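Local coordinates for predicted metal-dependent hydrolase of the TIM-barrel fold (Lactobacillus casei, PDB 2QPX), which is probably a zinc-dependent hydrolase of the amidohydrolase kind, holding two zinc ions in a TIM-barrel domain, though its substrate is unknown, at residues A[300-305]-A[338-343]; A[136-141]-A[192-197]; A[220-225]-A[257-262]. All coordinates share one frame; numbering follows the deposited sequence.

How the contacts relate
Contact 3, buried and the closest of the three to the centre of the chain, is where strand 225-229 begins beside strand 260-264; it relies on backbone hydrogen bonds, with a salt bridge (one lysine conformer) and two waters at its partly exposed start. Contact 1 is also buried but lies farther out, between helices 297-304 and 323-342, and is carried by side chains, chiefly an aromatic pair and a histidine-asparagine bond. Contact 2, on the opposite side of the chain's centre from contact 1, is only partly buried and joins the ends of helices 130-138 and 183-196 through selenomethionine, tryptophan and lysine. The three share no helix or strand, although helix 183-196 is followed by helix 204-221, which leads into contact 3.

Contact 1 (A[300-305]-A[338-343]); sequences VFNEAV and VAHFNQ
Phe301 turns its ring edge onto the imidazole of His340 where two helices of the TIM-barrel protein, 297-304 and 323-342, pack together at a slant. The pair is T-shaped (edge-to-face): Phe301 CE2 stands 3.6 Å from His340 CG, and the ring planes are 77° apart. Both side chains extend across the gap because each CG is anti to its own backbone N (chi1 -177° for His340).

Asn302, one residue on, supplies the polar partner. Its OD1 accepts from His340 ND1 at 2.9 Å; the donor stands well above the carbonyl plane and the hydrogen bond is moderately bent, with an N-H...O angle of 148°. Histidine suits this buried place because it offers a flat face to a phenylalanine while its two nitrogens find polar partners, NE2 being hydrogen-bonded to Tyr310 OH. Replacing His340 with an alanine removes the imidazole, which would probably leave Asn302 OD1 and the Tyr310 hydroxyl without this partner and open a gap beside the Phe301 edge.

Phe341 adds apolar bulk, its CE2 lying 4.4 Å from Phe301 CZ, and helix 349-367 packs against both phenylalanines through Ile359. Just past helix 297-304, Val305 is compact enough to sit close to the imidazole, with its CG2 methyl 3.4 Å from His340 CE1.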
ATOM      1  N   VAL A 300     -11.108   0.667  -2.994  1.00 16.62           N
ATOM      2  CA  VAL A 300     -10.710  -0.522  -2.224  1.00 17.07           C
ATOM      3  C   VAL A 300     -11.240  -1.807  -2.827  1.00 14.56           C
ATOM      4  O   VAL A 300     -10.490  -2.782  -2.970  1.00 16.70           O
ATOM      5  CB  VAL A 300     -11.041  -0.387  -0.710  1.00 16.02           C
ATOM      6  CG1 VAL A 300     -10.804  -1.707   0.025  1.00 20.20           C
ATOM      7  CG2 VAL A 300     -10.165   0.744  -0.112  1.00 17.79           C
ATOM      8  N   PHE A 301     -12.501  -1.824  -3.276  1.00 15.75           N
ATOM      9  CA  PHE A 301     -13.007  -2.983  -3.965  1.00 16.05           C
ATOM     10  C   PHE A 301     -12.166  -3.283  -5.201  1.00 14.57           C
ATOM     11  O   PHE A 301     -11.751  -4.431  -5.451  1.00 16.16           O
ATOM     12  CB  PHE A 301     -14.483  -2.805  -4.341  1.00 16.27           C
ATOM     13  CG  PHE A 301     -15.047  -4.000  -5.023  1.00 15.24           C
ATOM     14  CD1 PHE A 301     -15.567  -5.052  -4.275  1.00 20.14           C
ATOM     15  CD2 PHE A 301     -14.991  -4.125  -6.390  1.00 16.72           C
ATOM     16  CE1 PHE A 301     -16.016  -6.201  -4.912  1.00 18.65           C
ATOM     17  CE2 PHE A 301     -15.422  -5.275  -7.017  1.00 16.37           C
ATOM     18  CZ  PHE A 301     -15.938  -6.295  -6.298  1.00 18.56           C
ATOM     19  N   ASN A 302     -11.924  -2.250  -6.013  1.00 15.57           N
ATOM     20  CA  ASN A 302     -11.181  -2.458  -7.228  1.00 17.56           C
ATOM     21  C   ASN A 302      -9.791  -3.019  -6.945  1.00 15.45           C
ATOM     22  O   ASN A 302      -9.323  -3.929  -7.623  1.00 16.71           O
ATOM     23  CB  ASN A 302     -11.027  -1.149  -7.994  1.00 16.35           C
ATOM     24  CG  ASN A 302     -12.327  -0.602  -8.543  1.00 19.61           C
ATOM     25  OD1 ASN A 302     -13.317  -1.328  -8.687  1.00 20.42           O
ATOM     26  ND2 ASN A 302     -12.321   0.708  -8.877  1.00 19.79           N
ATOM     27  N   GLU A 303      -9.117  -2.444  -5.971  1.00 16.05           N
ATOM     28  CA  GLU A 303      -7.768  -2.886  -5.610  1.00 16.88           C
ATOM     29  C   GLU A 303      -7.785  -4.342  -5.111  1.00 17.74           C
ATOM     30  O   GLU A 303      -6.929  -5.144  -5.482  1.00 18.61           O
ATOM     31  CB  GLU A 303      -7.153  -1.976  -4.540  1.00 18.32           C
ATOM     32  CG  GLU A 303      -6.780  -0.578  -5.008  1.00 18.60           C
ATOM     33  CD  GLU A 303      -6.493   0.389  -3.859  1.00 21.46           C
ATOM     34  OE1 GLU A 303      -6.120  -0.069  -2.751  1.00 23.57           O
ATOM     35  OE2 GLU A 303      -6.662   1.630  -4.062  1.00 26.50           O
ATOM     36  N   ALA A 304      -8.809  -4.653  -4.320  1.00 16.46           N
ATOM     37  CA  ALA A 304      -9.003  -5.973  -3.716  1.00 16.32           C
ATOM     38  C   ALA A 304      -9.129  -7.102  -4.735  1.00 18.70           C
ATOM     39  O   ALA A 304      -8.720  -8.223  -4.459  1.00 18.45           O
ATOM     40  CB  ALA A 304     -10.243  -5.950  -2.779  1.00 17.50           C
ATOM     41  N   VAL A 305      -9.713  -6.813  -5.891  1.00 18.32           N
ATOM     42  CA  VAL A 305      -9.957  -7.839  -6.911  1.00 17.73           C
ATOM     43  C   VAL A 305      -8.992  -7.821  -8.096  1.00 17.71           C
ATOM     44  O   VAL A 305      -9.223  -8.480  -9.110  1.00 20.31           O
ATOM     45  CB  VAL A 305     -11.433  -7.770  -7.402  1.00 18.25           C
ATOM     46  CG1 VAL A 305     -12.408  -8.034  -6.251  1.00 18.82           C
ATOM     47  CG2 VAL A 305     -11.770  -6.464  -8.123  1.00 18.35           C
ATOM     48  N   VAL A 338     -21.413  -1.886  -9.008  1.00 17.75           N
ATOM     49  CA  VAL A 338     -21.833  -1.273 -10.291  1.00 18.93           C
ATOM     50  C   VAL A 338     -20.684  -0.578 -10.995  1.00 19.11           C
ATOM     51  O   VAL A 338     -20.501  -0.751 -12.197  1.00 20.81           O
ATOM     52  CB  VAL A 338     -22.983  -0.267 -10.068  1.00 19.98           C
ATOM     53  CG1 VAL A 338     -23.363   0.499 -11.361  1.00 19.55           C
ATOM     54  CG2 VAL A 338     -24.205  -0.971  -9.490  1.00 18.93           C
ATOM     55  N   ALA A 339     -19.895   0.203 -10.252  1.00 18.64           N
ATOM     56  CA  ALA A 339     -18.805   0.974 -10.820  1.00 20.16           C
ATOM     57  C   ALA A 339     -17.739   0.038 -11.373  1.00 20.89           C
ATOM     58  O   ALA A 339     -17.158   0.308 -12.396  1.00 24.69           O
ATOM     59  CB  ALA A 339     -18.197   1.918  -9.779  1.00 20.75           C
ATOM     60  N   HIS A 340     -17.514  -1.086 -10.707  1.00 19.23           N
ATOM     61  CA  HIS A 340     -16.486  -2.021 -11.136  1.00 18.46           C
ATOM     62  C   HIS A 340     -16.915  -2.796 -12.374  1.00 19.50           C
ATOM     63  O   HIS A 340     -16.162  -2.927 -13.354  1.00 20.29           O
ATOM     64  CB  HIS A 340     -16.178  -3.023 -10.022  1.00 17.34           C
ATOM     65  CG  HIS A 340     -15.076  -3.981 -10.374  1.00 16.13           C
ATOM     66  ND1 HIS A 340     -13.739  -3.633 -10.320  1.00 21.36           N
ATOM     67  CD2 HIS A 340     -15.118  -5.251 -10.849  1.00 16.69           C
ATOM     68  CE1 HIS A 340     -13.012  -4.673 -10.692  1.00 19.78           C
ATOM     69  NE2 HIS A 340     -13.818  -5.671 -11.014  1.00 17.59           N
ATOM     70  N   PHE A 341     -18.087  -3.378 -12.303  1.00 20.61           N
ATOM     71  CA  PHE A 341     -18.515  -4.285 -13.343  1.00 20.08           C
ATOM     72  C   PHE A 341     -19.064  -3.604 -14.592  1.00 19.61           C
ATOM     73  O   PHE A 341     -18.987  -4.206 -15.679  1.00 21.12           O
ATOM     74  CB  PHE A 341     -19.517  -5.297 -12.826  1.00 20.83           C
ATOM     75  CG  PHE A 341     -18.895  -6.335 -11.932  1.00 19.53           C
ATOM     76  CD1 PHE A 341     -18.059  -7.303 -12.449  1.00 21.66           C
ATOM     77  CD2 PHE A 341     -19.094  -6.293 -10.566  1.00 19.08           C
ATOM     78  CE1 PHE A 341     -17.451  -8.235 -11.603  1.00 20.53           C
ATOM     79  CE2 PHE A 341     -18.510  -7.211  -9.730  1.00 19.21           C
ATOM     80  CZ  PHE A 341     -17.691  -8.184 -10.241  1.00 20.33           C
ATOM     81  N   ASN A 342     -19.566  -2.388 -14.490  1.00 20.62           N
ATOM     82  CA  ASN A 342     -20.143  -1.751 -15.700  1.00 22.42           C
ATOM     83  C   ASN A 342     -19.129  -1.714 -16.826  1.00 25.38           C
ATOM     84  O   ASN A 342     -19.475  -2.048 -17.936  1.00 27.15           O
ATOM     85  CB  ASN A 342     -20.634  -0.335 -15.426  1.00 23.49           C
ATOM     86  CG  ASN A 342     -22.068  -0.287 -14.927  1.00 25.10           C
ATOM     87  OD1 ASN A 342     -22.732  -1.308 -14.805  1.00 23.74           O
ATOM     88  ND2 ASN A 342     -22.560   0.932 -14.638  1.00 25.47           N
ATOM     89  N   GLN A 343     -17.881  -1.337 -16.549  1.00 26.67           N
ATOM     90  CA  GLN A 343     -16.909  -1.166 -17.635  1.00 29.27           C
ATOM     91  C   GLN A 343     -15.845  -2.266 -17.675  1.00 27.94           C
ATOM     92  O   GLN A 343     -14.848  -2.148 -18.387  1.00 30.49           O
ATOM     93  CB  GLN A 343     -16.216   0.196 -17.512  1.00 34.50           C
TER

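Contact 2 (A[136-141]-A[192-197]); sequences DFMLEH and TWKHSG
A Met-aromatic contact joins the C-terminal ends of two helices, 130-138 and 183-196: the selenomethionine Met138 lies over one face of the Trp193 indole. Its CB comes within 3.4 Å of Trp193 CH2, and CG stands 3.6 Å from the centroid of the six-membered ring, only 6° off the ring normal, a well-centred CH-pi contact. Met138 SE lies 4.8 Å from the centroid of that ring, above its face but at a distance. With CG anti to the backbone N (chi1 175°) the chain sets out toward the indole, and bends at chi2 and chi3 bring the terminal methyl just outside the rim of the indole, above its plane, with CE 3.7 Å from Trp193 NE1. A long, flexible, unbranched chain, here with selenium in place of sulfur, can follow a broad flat ring in this way, while the indole N-H bonds to Lys199 O.

Lys194 provides the polar half. Bent at chi2 and chi3, its chain runs beside the selenium, with CE 3.8 Å from Met138 SE, and its ammonium donates to Met138 O at 3.0 Å. That carbonyl opens the type I beta turn from Met138 to His141 and also accepts from His141 N; the two donors reach it from opposite faces of its plane. Lysine suits the spot: its methylenes pack against Met138 while its charge meets a carbonyl of the turn following helix 130-138.

Away from the zinc site, this is helix-end packing in which a Met-aromatic contact is combined with a lysine bound to the carbonyl of a C-terminal turn.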
ATOM      1  N   ASP A 136     -14.235 -17.777  28.851  1.00 19.37           N
ATOM      2  CA  ASP A 136     -15.274 -18.212  29.768  1.00 21.19           C
ATOM      3  C   ASP A 136     -14.961 -19.576  30.374  1.00 21.14           C
ATOM      4  O   ASP A 136     -15.231 -19.819  31.550  1.00 23.56           O
ATOM      5  CB  ASP A 136     -16.616 -18.174  29.063  1.00 23.11           C
ATOM      6  CG  ASP A 136     -17.138 -16.751  28.919  1.00 27.02           C
ATOM      7  OD1 ASP A 136     -16.873 -15.909  29.805  1.00 33.70           O
ATOM      8  OD2 ASP A 136     -17.831 -16.491  27.955  1.00 31.09           O
ATOM      9  N   PHE A 137     -14.365 -20.468  29.578  1.00 18.64           N
ATOM     10  CA  PHE A 137     -13.918 -21.759  30.117  1.00 20.04           C
ATOM     11  C   PHE A 137     -12.753 -21.617  31.091  1.00 20.64           C
ATOM     12  O   PHE A 137     -12.658 -22.381  32.055  1.00 22.01           O
ATOM     13  CB  PHE A 137     -13.636 -22.767  29.005  1.00 18.97           C
ATOM     14  CG  PHE A 137     -14.881 -23.401  28.434  1.00 20.64           C
ATOM     15  CD1 PHE A 137     -15.565 -24.373  29.136  1.00 22.84           C
ATOM     16  CD2 PHE A 137     -15.408 -22.974  27.233  1.00 21.72           C
ATOM     17  CE1 PHE A 137     -16.710 -24.948  28.628  1.00 24.47           C
ATOM     18  CE2 PHE A 137     -16.548 -23.554  26.737  1.00 21.68           C
ATOM     19  CZ  PHE A 137     -17.215 -24.516  27.434  1.00 23.46           C
HETATM   20  N   MSE A 138     -11.876 -20.653  30.875  1.00 20.13           N
HETATM   21  CA  MSE A 138     -10.719 -20.436  31.755  1.00 18.81           C
HETATM   22  C   MSE A 138     -11.170 -20.210  33.185  1.00 20.56           C
HETATM   23  O   MSE A 138     -10.555 -20.736  34.136  1.00 21.63           O
HETATM   24  CB  MSE A 138      -9.835 -19.291  31.221  1.00 20.80           C
HETATM   25  CG  MSE A 138      -8.670 -18.885  32.099  1.00 20.32           C
HETATM   26 SE   MSE A 138      -9.100 -17.708  33.577  0.80 21.92          SE
HETATM   27  CE  MSE A 138      -9.668 -16.193  32.540  1.00 21.26           C
ATOM     28  N   LEU A 139     -12.275 -19.479  33.336  1.00 22.11           N
ATOM     29  CA  LEU A 139     -12.777 -19.136  34.681  1.00 21.69           C
ATOM     30  C   LEU A 139     -13.197 -20.374  35.500  1.00 23.71           C
ATOM     31  O   LEU A 139     -13.231 -20.325  36.738  1.00 26.23           O
ATOM     32  CB  LEU A 139     -13.968 -18.174  34.546  1.00 23.08           C
ATOM     33  CG  LEU A 139     -13.719 -16.803  33.970  1.00 24.78           C
ATOM     34  CD1 LEU A 139     -15.062 -16.026  33.884  1.00 26.37           C
ATOM     35  CD2 LEU A 139     -12.720 -16.041  34.779  1.00 26.92           C
ATOM     36  N   GLU A 140     -13.495 -21.460  34.822  1.00 24.81           N
ATOM     37  CA  GLU A 140     -14.016 -22.685  35.430  0.50 25.94           C
ATOM     38  C   GLU A 140     -12.957 -23.751  35.723  1.00 26.02           C
ATOM     39  O   GLU A 140     -13.286 -24.797  36.278  1.00 28.47           O
ATOM     40  CB  GLU A 140     -15.072 -23.325  34.517  0.50 27.23           C
ATOM     41  CG  GLU A 140     -16.254 -22.443  34.174  0.50 29.40           C
ATOM     42  CD  GLU A 140     -16.954 -21.885  35.399  0.50 36.16           C
ATOM     43  OE1 GLU A 140     -17.142 -22.640  36.377  0.50 39.85           O
ATOM     44  OE2 GLU A 140     -17.298 -20.678  35.385  0.50 37.97           O
ATOM     45  N   HIS A 141     -11.694 -23.506  35.335  1.00 25.30           N
ATOM     46  CA  HIS A 141     -10.646 -24.542  35.465  1.00 24.76           C
ATOM     47  C   HIS A 141      -9.348 -23.974  35.986  1.00 24.57           C
ATOM     48  O   HIS A 141      -8.957 -22.884  35.581  1.00 26.80           O
ATOM     49  CB  HIS A 141     -10.442 -25.270  34.093  1.00 23.66           C
ATOM     50  CG  HIS A 141     -11.675 -25.968  33.621  1.00 23.50           C
ATOM     51  ND1 HIS A 141     -12.059 -27.194  34.118  1.00 27.40           N
ATOM     52  CD2 HIS A 141     -12.685 -25.558  32.814  1.00 23.99           C
ATOM     53  CE1 HIS A 141     -13.219 -27.536  33.589  1.00 28.98           C
ATOM     54  NE2 HIS A 141     -13.624 -26.560  32.792  1.00 28.20           N
ATOM     55  N   THR A 192       0.154 -18.444  33.268  1.00 19.00           N
ATOM     56  CA  THR A 192       0.433 -17.000  33.406  1.00 18.40           C
ATOM     57  C   THR A 192      -0.885 -16.205  33.328  1.00 18.93           C
ATOM     58  O   THR A 192      -1.137 -15.277  34.141  1.00 20.31           O
ATOM     59  CB  THR A 192       1.450 -16.533  32.416  1.00 19.93           C
ATOM     60  OG1 THR A 192       2.681 -17.174  32.728  1.00 21.79           O
ATOM     61  CG2 THR A 192       1.635 -15.013  32.427  1.00 23.40           C
ATOM     62  N   TRP A 193      -1.727 -16.594  32.372  1.00 18.77           N
ATOM     63  CA  TRP A 193      -3.054 -15.986  32.209  1.00 18.54           C
ATOM     64  C   TRP A 193      -3.918 -16.154  33.437  1.00 18.15           C
ATOM     65  O   TRP A 193      -4.425 -15.147  33.996  1.00 21.30           O
ATOM     66  CB  TRP A 193      -3.701 -16.591  30.959  1.00 17.45           C
ATOM     67  CG  TRP A 193      -5.078 -16.155  30.616  1.00 15.92           C
ATOM     68  CD1 TRP A 193      -5.669 -14.948  30.896  1.00 17.14           C
ATOM     69  CD2 TRP A 193      -6.045 -16.921  29.895  1.00 16.23           C
ATOM     70  NE1 TRP A 193      -6.942 -14.924  30.381  1.00 19.27           N
ATOM     71  CE2 TRP A 193      -7.204 -16.115  29.759  1.00 17.54           C
ATOM     72  CE3 TRP A 193      -6.054 -18.213  29.354  1.00 16.91           C
ATOM     73  CZ2 TRP A 193      -8.346 -16.545  29.079  1.00 17.49           C
ATOM     74  CZ3 TRP A 193      -7.204 -18.653  28.686  1.00 16.16           C
ATOM     75  CH2 TRP A 193      -8.346 -17.820  28.562  1.00 18.83           C
ATOM     76  N   LYS A 194      -4.057 -17.381  33.880  1.00 19.82           N
ATOM     77  CA  LYS A 194      -4.808 -17.710  35.090  1.00 23.22           C
ATOM     78  C   LYS A 194      -4.330 -16.873  36.302  1.00 23.16           C
ATOM     79  O   LYS A 194      -5.141 -16.213  37.021  1.00 27.48           O
ATOM     80  CB  LYS A 194      -4.779 -19.230  35.320  1.00 23.18           C
ATOM     81  CG  LYS A 194      -5.475 -19.726  36.570  1.00 28.55           C
ATOM     82  CD  LYS A 194      -6.919 -19.314  36.630  1.00 33.65           C
ATOM     83  CE  LYS A 194      -7.829 -20.276  36.032  1.00 32.48           C
ATOM     84  NZ  LYS A 194      -9.202 -20.176  36.697  1.00 30.21           N
ATOM     85  N   HIS A 195      -3.023 -16.790  36.490  1.00 24.49           N
ATOM     86  CA  HIS A 195      -2.442 -16.090  37.639  1.00 26.48           C
ATOM     87  C   HIS A 195      -2.513 -14.559  37.534  1.00 25.40           C
ATOM     88  O   HIS A 195      -2.390 -13.856  38.550  1.00 26.17           O
ATOM     89  CB  HIS A 195      -0.957 -16.458  37.827  1.00 29.75           C
ATOM     90  CG  HIS A 195      -0.704 -17.897  38.123  1.00 34.97           C
ATOM     91  ND1 HIS A 195       0.510 -18.510  37.833  1.00 35.32           N
ATOM     92  CD2 HIS A 195      -1.503 -18.855  38.639  1.00 40.48           C
ATOM     93  CE1 HIS A 195       0.441 -19.783  38.182  1.00 39.90           C
ATOM     94  NE2 HIS A 195      -0.769 -20.019  38.666  1.00 44.87           N
ATOM     95  N   SER A 196      -2.682 -14.027  36.339  1.00 25.28           N
ATOM     96  CA  SER A 196      -2.679 -12.588  36.110  1.00 24.44           C
ATOM     97  C   SER A 196      -3.966 -11.920  36.635  1.00 24.85           C
ATOM     98  O   SER A 196      -3.999 -10.736  36.828  1.00 27.43           O
ATOM     99  CB  SER A 196      -2.559 -12.269  34.623  1.00 25.15           C
ATOM    100  OG  SER A 196      -3.789 -12.570  33.954  1.00 25.57           O
ATOM    101  N   GLY A 197      -5.019 -12.689  36.818  1.00 24.48           N
ATOM    102  CA  GLY A 197      -6.307 -12.139  37.184  1.00 27.49           C
ATOM    103  C   GLY A 197      -7.067 -11.446  36.060  1.00 29.33           C
ATOM    104  O   GLY A 197      -8.188 -11.017  36.284  1.00 33.08           O
TER

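Contact 3 (A[220-225]-A[257-262]); sequences AQDMPL and GLKVVL
Backbone hydrogen bonds pair Leu225 with Val260 as a parallel beta bridge in the TIM-barrel sheet. Leu225 N donates to Lys259 O at 2.8 Å in a nearly straight bond (173°), and Val261 N returns one to Leu225 O at 2.9 Å. Leu225 thus bonds to the residues on both sides of Val260, the usual parallel pattern. Pro224, which has no N-H to give, sits just ahead of the paired residue.

The charged interaction lies farther back. In one of its two modelled conformers, Lys259 NZ meets the syn lone pair of Asp222 OD1 at 2.8 Å, the long lysine spanning from the approach to the strand to the end of helix 204-221.

Two waters fill in before the strands pair directly: one donates to both Asp222 OD1 and Gly257 O, the other donates to Met223 O and accepts from Lys259 N.

Apolar contacts complete the seam. Leu225 CD2 lies 4.2 Å from Leu258 CD2, beside Tyr249 and Ile218, while Pro224 CB touches Val261 CG2 at 4.1 Å.

The chemistry thus changes along the seam, consistent with water and an ion pair bridging the partly exposed approach and direct backbone bonds taking over where the strands pair.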
ATOM      1  N   ALA A 220     -13.512 -30.930  10.598  1.00 16.73           N
ATOM      2  CA  ALA A 220     -14.410 -32.080  10.764  1.00 18.06           C
ATOM      3  C   ALA A 220     -15.876 -31.662  10.736  1.00 19.06           C
ATOM      4  O   ALA A 220     -16.713 -32.447  10.288  1.00 21.71           O
ATOM      5  CB  ALA A 220     -14.103 -32.845  12.052  1.00 19.30           C
ATOM      6  N   GLN A 221     -16.188 -30.436  11.176  1.00 20.40           N
ATOM      7  CA  GLN A 221     -17.559 -29.907  11.127  1.00 19.78           C
ATOM      8  C   GLN A 221     -17.894 -29.201   9.807  1.00 18.17           C
ATOM      9  O   GLN A 221     -19.055 -28.856   9.552  1.00 19.30           O
ATOM     10  CB  GLN A 221     -17.794 -28.957  12.306  1.00 20.40           C
ATOM     11  CG  GLN A 221     -17.763 -29.641  13.647  1.00 19.49           C
ATOM     12  CD  GLN A 221     -17.771 -28.682  14.798  1.00 20.36           C
ATOM     13  OE1 GLN A 221     -18.837 -28.193  15.198  1.00 24.43           O
ATOM     14  NE2 GLN A 221     -16.577 -28.374  15.344  1.00 17.94           N
ATOM     15  N   ASP A 222     -16.884 -28.990   8.978  1.00 17.79           N
ATOM     16  CA  ASP A 222     -16.995 -28.358   7.674  1.00 18.83           C
ATOM     17  C   ASP A 222     -17.684 -26.997   7.752  1.00 18.72           C
ATOM     18  O   ASP A 222     -18.541 -26.688   6.920  1.00 19.17           O
ATOM     19  CB  ASP A 222     -17.726 -29.253   6.660  1.00 21.22           C
ATOM     20  CG  ASP A 222     -17.566 -28.763   5.234  1.00 22.23           C
ATOM     21  OD1 ASP A 222     -16.518 -28.124   4.889  1.00 23.48           O
ATOM     22  OD2 ASP A 222     -18.528 -28.955   4.444  1.00 24.76           O
HETATM   23  N   MSE A 223     -17.255 -26.159   8.707  1.00 17.83           N
HETATM   24  CA  MSE A 223     -17.752 -24.791   8.793  1.00 16.41           C
HETATM   25  C   MSE A 223     -16.565 -23.820   8.699  1.00 15.35           C
HETATM   26  O   MSE A 223     -15.446 -24.196   9.062  1.00 16.33           O
HETATM   27  CB  MSE A 223     -18.565 -24.585  10.056  1.00 17.93           C
HETATM   28  CG  MSE A 223     -19.623 -25.654  10.222  1.00 17.25           C
HETATM   29 SE   MSE A 223     -20.977 -25.188  11.536  0.80 18.49          SE
HETATM   30  CE  MSE A 223     -19.917 -24.941  13.112  1.00 19.46           C
ATOM     31  N   PRO A 224     -16.790 -22.591   8.212  1.00 15.19           N
ATOM     32  CA  PRO A 224     -15.672 -21.681   8.060  1.00 15.13           C
ATOM     33  C   PRO A 224     -15.083 -21.124   9.340  1.00 13.97           C
ATOM     34  O   PRO A 224     -15.779 -21.079  10.374  1.00 14.92           O
ATOM     35  CB  PRO A 224     -16.268 -20.543   7.231  1.00 15.43           C
ATOM     36  CG  PRO A 224     -17.482 -21.147   6.573  1.00 16.03           C
ATOM     37  CD  PRO A 224     -18.002 -22.020   7.590  1.00 15.61           C
ATOM     38  N   LEU A 225     -13.824 -20.692   9.226  1.00 12.99           N
ATOM     39  CA  LEU A 225     -13.128 -19.979  10.309  1.00 12.91           C
ATOM     40  C   LEU A 225     -12.785 -18.594   9.791  1.00 13.15           C
ATOM     41  O   LEU A 225     -11.992 -18.437   8.873  1.00 13.96           O
ATOM     42  CB  LEU A 225     -11.848 -20.701  10.748  1.00 12.72           C
ATOM     43  CG  LEU A 225     -10.951 -19.985  11.761  1.00 12.64           C
ATOM     44  CD1 LEU A 225     -11.713 -19.659  13.064  1.00 14.66           C
ATOM     45  CD2 LEU A 225      -9.674 -20.876  11.989  1.00 15.14           C
ATOM     46  N   GLY A 257      -8.501 -28.705   3.927  1.00 19.17           N
ATOM     47  CA  GLY A 257      -9.903 -28.449   3.821  1.00 18.67           C
ATOM     48  C   GLY A 257     -10.430 -27.337   4.703  1.00 18.82           C
ATOM     49  O   GLY A 257     -11.623 -27.096   4.694  1.00 20.52           O
ATOM     50  N   LEU A 258      -9.577 -26.662   5.475  1.00 18.94           N
ATOM     51  CA  LEU A 258     -10.045 -25.559   6.319  1.00 16.56           C
ATOM     52  C   LEU A 258     -10.431 -24.380   5.451  1.00 15.93           C
ATOM     53  O   LEU A 258      -9.640 -23.923   4.638  1.00 17.77           O
ATOM     54  CB  LEU A 258      -8.969 -25.124   7.326  1.00 15.70           C
ATOM     55  CG  LEU A 258      -9.374 -24.051   8.349  1.00 16.24           C
ATOM     56  CD1 LEU A 258     -10.354 -24.639   9.345  1.00 16.58           C
ATOM     57  CD2 LEU A 258      -8.102 -23.477   9.046  1.00 17.92           C
ATOM     58  N   LYS A 259     -11.664 -23.923   5.643  1.00 16.59           N
ATOM     59  CA  LYS A 259     -12.171 -22.758   4.925  0.50 16.68           C
ATOM     60  C   LYS A 259     -11.945 -21.513   5.775  1.00 16.29           C
ATOM     61  O   LYS A 259     -12.532 -21.358   6.828  1.00 18.84           O
ATOM     62  CB  LYS A 259     -13.638 -22.995   4.551  0.50 18.04           C
ATOM     63  CG  LYS A 259     -13.785 -24.106   3.500  0.50 20.44           C
ATOM     64  CD  LYS A 259     -15.012 -24.961   3.717  0.50 23.76           C
ATOM     65  CE  LYS A 259     -15.129 -25.948   2.567  0.50 23.27           C
ATOM     66  NZ  LYS A 259     -16.399 -26.656   2.553  0.50 22.36           N
ATOM     67  N   VAL A 260     -11.014 -20.676   5.323  1.00 14.79           N
ATOM     68  CA  VAL A 260     -10.573 -19.507   6.087  1.00 14.51           C
ATOM     69  C   VAL A 260     -11.134 -18.259   5.412  1.00 14.07           C
ATOM     70  O   VAL A 260     -11.070 -18.119   4.178  1.00 15.32           O
ATOM     71  CB  VAL A 260      -9.038 -19.422   6.124  1.00 15.54           C
ATOM     72  CG1 VAL A 260      -8.531 -18.119   6.787  1.00 16.00           C
ATOM     73  CG2 VAL A 260      -8.450 -20.669   6.810  1.00 16.34           C
ATOM     74  N   VAL A 261     -11.707 -17.378   6.230  1.00 13.76           N
ATOM     75  CA  VAL A 261     -12.283 -16.115   5.736  1.00 13.76           C
ATOM     76  C   VAL A 261     -11.619 -14.936   6.401  1.00 14.14           C
ATOM     77  O   VAL A 261     -11.638 -14.805   7.620  1.00 14.88           O
ATOM     78  CB  VAL A 261     -13.782 -16.032   5.903  1.00 15.49           C
ATOM     79  CG1 VAL A 261     -14.332 -14.856   5.080  1.00 16.98           C
ATOM     80  CG2 VAL A 261     -14.456 -17.342   5.484  1.00 17.38           C
ATOM     81  N   LEU A 262     -10.994 -14.102   5.586  1.00 14.63           N
ATOM     82  CA  LEU A 262     -10.271 -12.913   6.044  1.00 14.15           C
ATOM     83  C   LEU A 262     -11.213 -11.713   6.042  1.00 14.98           C
ATOM     84  O   LEU A 262     -11.622 -11.252   4.963  1.00 16.53           O
ATOM     85  CB  LEU A 262      -9.048 -12.636   5.168  1.00 14.68           C
ATOM     86  CG  LEU A 262      -8.045 -13.773   4.987  1.00 14.82           C
ATOM     87  CD1 LEU A 262      -6.853 -13.303   4.106  1.00 16.74           C
ATOM     88  CD2 LEU A 262      -7.611 -14.407   6.365  1.00 15.42           C
TER
HETATM   89  O   HOH W   1     -13.963 -27.604   6.089  1.00 23.86           O
HETATM   90  O   HOH W   2     -13.403 -25.265   7.481  1.00 18.78           O